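PDB 3OFT: cytochrome P450 from Novosphingobium aromaticivorans, which belongs to the cytochrome P450 superfamily and holds an iron protoporphyrin IX in a largely helical fold. Local coordinates for residues G38-W49 against A293-D302. Sequence-based numbering, arbitrary orientation.
Sequences GLVWSTANGGHW and ADGVTIRKGD
The indole of W49 has I298 on one face and W41 on the other: CG1 of I298 stands over the W49 five-membered ring, 3.9 Å from its centroid and almost along the ring normal, a CH-pi contact, while CE3 of W41 lies 3.7 Å above the plane on the opposite face, near the rim. At the indole edge, W49 NE1 donates to D302 OD1 (2.8 Å, N-H...O angle 162°), with the carboxylate plane turned 48° from the ring. The same oxygen accepts from R299 N across the type II turn 299-302, so the turn and the indole appear to share one acceptor; the position of OD1 is somewhat uncertain, a reservation that covers both bonds. V296 CG2 comes obliquely to the six-membered end of the ring, 3.9 Å from W49 CH2. That methyl also meets L39 CD2 at 3.6 Å; CG anti to the backbone N (chi1 -170°) carries the L39 branch toward the 293-298 segment, where its CD2 methyl meets V296, I298 and A293, whose CB is likewise 3.6 Å away. Beyond L39, a water accepts from G38 N and donates to D294 OD2 at 2.6 Å. D294, on the type I' turn 293-296, also makes salt bridges with R10 and R53, which probably stabilise its negative charge. The contact thus packs the 291-298 beta hairpin against the antiparallel 39-42/48-51 hairpin of the mixed sheet, within the beta-rich region characteristic of the cytochrome P450 fold.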
loop_
_atom_site.group_PDB
_atom_site.type_symbol
_atom_site.label_atom_id
_atom_site.label_comp_id
_atom_site.label_asym_id
_atom_site.label_seq_id
_atom_site.Cartn_x
_atom_site.Cartn_y
_atom_site.Cartn_z
ATOM N N GLY A 38 -9.550 -22.957 -2.202
ATOM C CA GLY A 38 -8.373 -22.086 -2.162
ATOM C C GLY A 38 -8.176 -21.239 -3.405
ATOM O O GLY A 38 -7.277 -20.395 -3.443
ATOM N N LEU A 39 -8.995 -21.484 -4.429
ATOM C CA LEU A 39 -8.983 -20.689 -5.679
ATOM C C LEU A 39 -10.395 -20.709 -6.218
ATOM O O LEU A 39 -10.916 -21.798 -6.522
ATOM C CB LEU A 39 -7.976 -21.266 -6.689
ATOM C CG LEU A 39 -7.587 -20.535 -7.970
ATOM C CD1 LEU A 39 -7.232 -19.063 -7.735
ATOM C CD2 LEU A 39 -6.380 -21.255 -8.626
ATOM N N VAL A 40 -11.045 -19.542 -6.238
ATOM C CA VAL A 40 -12.475 -19.412 -6.599
ATOM C C VAL A 40 -12.610 -18.503 -7.824
ATOM O O VAL A 40 -11.698 -17.709 -8.126
ATOM C CB VAL A 40 -13.374 -18.903 -5.399
ATOM C CG1 VAL A 40 -13.457 -19.957 -4.302
ATOM C CG2 VAL A 40 -12.885 -17.572 -4.802
ATOM N N TRP A 41 -13.709 -18.639 -8.560
ATOM C CA TRP A 41 -13.972 -17.787 -9.720
ATOM C C TRP A 41 -15.123 -16.910 -9.350
ATOM O O TRP A 41 -16.204 -17.424 -9.112
ATOM C CB TRP A 41 -14.397 -18.627 -10.927
ATOM C CG TRP A 41 -14.839 -17.801 -12.116
ATOM C CD1 TRP A 41 -16.122 -17.466 -12.461
ATOM C CD2 TRP A 41 -13.987 -17.227 -13.109
ATOM N NE1 TRP A 41 -16.118 -16.705 -13.627
ATOM C CE2 TRP A 41 -14.819 -16.557 -14.045
ATOM C CE3 TRP A 41 -12.598 -17.241 -13.322
ATOM C CZ2 TRP A 41 -14.310 -15.897 -15.160
ATOM C CZ3 TRP A 41 -12.091 -16.581 -14.444
ATOM C CH2 TRP A 41 -12.954 -15.927 -15.350
ATOM N N SER A 42 -14.922 -15.588 -9.299
ATOM C CA SER A 42 -16.031 -14.695 -8.988
ATOM C C SER A 42 -16.669 -14.284 -10.296
ATOM O O SER A 42 -15.974 -13.997 -11.264
ATOM C CB SER A 42 -15.588 -13.444 -8.214
ATOM O OG SER A 42 -16.662 -12.524 -8.105
ATOM N N THR A 43 -18.005 -14.264 -10.312
ATOM C CA THR A 43 -18.738 -13.753 -11.466
ATOM C C THR A 43 -18.829 -12.220 -11.505
ATOM O O THR A 43 -19.148 -11.654 -12.562
ATOM C CB THR A 43 -20.150 -14.319 -11.501
ATOM O OG1 THR A 43 -20.759 -14.072 -10.239
ATOM C CG2 THR A 43 -20.105 -15.816 -11.741
ATOM N N ALA A 44 -18.511 -11.542 -10.388
ATOM C CA ALA A 44 -18.595 -10.078 -10.350
ATOM C C ALA A 44 -17.397 -9.500 -11.089
ATOM O O ALA A 44 -16.429 -10.231 -11.399
ATOM C CB ALA A 44 -18.652 -9.559 -8.896
ATOM N N ASN A 45 -17.487 -8.211 -11.404
ATOM C CA ASN A 45 -16.403 -7.438 -12.028
ATOM C C ASN A 45 -15.845 -8.102 -13.288
ATOM O O ASN A 45 -14.626 -8.178 -13.479
ATOM C CB ASN A 45 -15.300 -7.168 -11.006
ATOM C CG ASN A 45 -15.791 -6.306 -9.867
ATOM O OD1 ASN A 45 -16.236 -5.173 -10.075
ATOM N ND2 ASN A 45 -15.800 -6.862 -8.673
ATOM N N GLY A 46 -16.733 -8.602 -14.136
ATOM C CA GLY A 46 -16.293 -9.155 -15.417
ATOM C C GLY A 46 -15.853 -10.618 -15.402
ATOM O O GLY A 46 -15.587 -11.191 -16.471
ATOM N N GLY A 47 -15.768 -11.220 -14.213
ATOM C CA GLY A 47 -15.362 -12.618 -14.099
ATOM C C GLY A 47 -13.851 -12.770 -13.963
ATOM O O GLY A 47 -13.085 -12.411 -14.877
ATOM N N HIS A 48 -13.425 -13.313 -12.824
ATOM C CA HIS A 48 -11.984 -13.413 -12.511
ATOM C C HIS A 48 -11.725 -14.393 -11.357
ATOM O O HIS A 48 -12.600 -14.596 -10.500
ATOM C CB HIS A 48 -11.410 -12.011 -12.199
ATOM C CG HIS A 48 -11.850 -11.452 -10.882
ATOM N ND1 HIS A 48 -12.900 -10.563 -10.752
ATOM C CD2 HIS A 48 -11.360 -11.640 -9.639
ATOM C CE1 HIS A 48 -13.040 -10.238 -9.472
ATOM N NE2 HIS A 48 -12.144 -10.909 -8.776
ATOM N N TRP A 49 -10.519 -14.948 -11.305
ATOM C CA TRP A 49 -10.138 -15.775 -10.187
ATOM C C TRP A 49 -9.802 -14.946 -8.962
ATOM O O TRP A 49 -9.372 -13.787 -9.068
ATOM C CB TRP A 49 -8.925 -16.656 -10.514
ATOM C CG TRP A 49 -9.098 -17.644 -11.670
ATOM C CD1 TRP A 49 -8.688 -17.469 -12.973
ATOM C CD2 TRP A 49 -9.685 -18.949 -11.604
ATOM N NE1 TRP A 49 -9.001 -18.596 -13.711
ATOM C CE2 TRP A 49 -9.622 -19.506 -12.897
ATOM C CE3 TRP A 49 -10.282 -19.694 -10.575
ATOM C CZ2 TRP A 49 -10.081 -20.808 -13.179
ATOM C CZ3 TRP A 49 -10.771 -20.982 -10.863
ATOM C CH2 TRP A 49 -10.673 -21.514 -12.164
ATOM N N ALA A 293 -3.032 -24.665 -10.565
ATOM C CA ALA A 293 -3.026 -24.184 -9.198
ATOM C C ALA A 293 -4.234 -24.749 -8.455
ATOM O O ALA A 293 -5.378 -24.668 -8.938
ATOM C CB ALA A 293 -3.071 -22.661 -9.185
ATOM N N ASP A 294 -3.991 -25.299 -7.272
ATOM C CA ASP A 294 -5.057 -25.805 -6.410
ATOM C C ASP A 294 -6.019 -26.780 -7.115
ATOM O O ASP A 294 -7.209 -26.824 -6.782
ATOM C CB ASP A 294 -5.861 -24.645 -5.804
ATOM C CG ASP A 294 -6.835 -25.119 -4.722
ATOM O OD1 ASP A 294 -6.420 -25.953 -3.885
ATOM O OD2 ASP A 294 -8.001 -24.668 -4.690
ATOM N N GLY A 295 -5.521 -27.514 -8.111
ATOM C CA GLY A 295 -6.354 -28.483 -8.836
ATOM C C GLY A 295 -7.204 -27.946 -9.978
ATOM O O GLY A 295 -8.082 -28.651 -10.498
ATOM N N VAL A 296 -6.979 -26.693 -10.361
ATOM C CA VAL A 296 -7.627 -26.119 -11.542
ATOM C C VAL A 296 -6.544 -25.508 -12.425
ATOM O O VAL A 296 -5.360 -25.547 -12.065
ATOM C CB VAL A 296 -8.727 -25.072 -11.217
ATOM C CG1 VAL A 296 -9.935 -25.727 -10.528
ATOM C CG2 VAL A 296 -8.163 -23.878 -10.393
ATOM N N THR A 297 -6.944 -24.994 -13.588
ATOM C CA THR A 297 -6.030 -24.365 -14.528
ATOM C C THR A 297 -6.528 -22.960 -14.812
ATOM O O THR A 297 -7.627 -22.752 -15.353
ATOM C CB THR A 297 -5.955 -25.101 -15.878
ATOM O OG1 THR A 297 -5.510 -26.441 -15.662
ATOM C CG2 THR A 297 -4.985 -24.396 -16.858
ATOM N N ILE A 298 -5.694 -21.997 -14.449
ATOM C CA ILE A 298 -5.907 -20.634 -14.871
ATOM C C ILE A 298 -5.445 -20.592 -16.333
ATOM O O ILE A 298 -4.318 -20.941 -16.630
ATOM C CB ILE A 298 -5.087 -19.656 -13.985
ATOM C CG1 ILE A 298 -5.570 -19.742 -12.531
ATOM C CG2 ILE A 298 -5.189 -18.226 -14.554
ATOM C CD1 ILE A 298 -4.632 -19.145 -11.502
ATOM N N ARG A 299 -6.312 -20.196 -17.248
ATOM C CA ARG A 299 -5.970 -20.152 -18.684
ATOM C C ARG A 299 -5.426 -18.811 -19.103
ATOM O O ARG A 299 -5.854 -17.775 -18.565
ATOM C CB ARG A 299 -7.227 -20.427 -19.535
ATOM C CG ARG A 299 -7.794 -21.848 -19.338
ATOM C CD ARG A 299 -8.911 -22.153 -20.353
ATOM N NE ARG A 299 -8.378 -22.249 -21.708
ATOM C CZ ARG A 299 -9.116 -22.293 -22.814
ATOM N NH1 ARG A 299 -10.442 -22.244 -22.746
ATOM N NH2 ARG A 299 -8.513 -22.381 -24.001
ATOM N N LYS A 300 -4.553 -18.812 -20.112
ATOM C CA LYS A 300 -4.078 -17.569 -20.738
ATOM C C LYS A 300 -5.215 -16.593 -20.973
ATOM O O LYS A 300 -6.228 -16.944 -21.596
ATOM C CB LYS A 300 -3.428 -17.813 -22.140
ATOM C CG LYS A 300 -2.001 -18.295 -22.138
ATOM C CD LYS A 300 -1.627 -18.872 -23.536
ATOM C CE LYS A 300 -2.358 -20.185 -23.788
ATOM N NZ LYS A 300 -1.955 -20.838 -25.064
ATOM N N GLY A 301 -5.023 -15.362 -20.503
ATOM C CA GLY A 301 -6.038 -14.329 -20.621
ATOM C C GLY A 301 -6.950 -14.177 -19.426
ATOM O O GLY A 301 -7.643 -13.168 -19.341
ATOM N N ASP A 302 -7.024 -15.180 -18.557
ATOM C CA ASP A 302 -7.809 -15.063 -17.325
ATOM C C ASP A 302 -7.130 -14.044 -16.418
ATOM O O ASP A 302 -5.891 -13.972 -16.383
ATOM C CB ASP A 302 -7.841 -16.380 -16.526
ATOM C CG ASP A 302 -8.780 -17.437 -17.123
ATOM O OD1 ASP A 302 -8.829 -18.538 -16.539
ATOM O OD2 ASP A 302 -9.440 -17.186 -18.155
HETATM O O HOH W 1 -9.335 -25.848 -2.752
#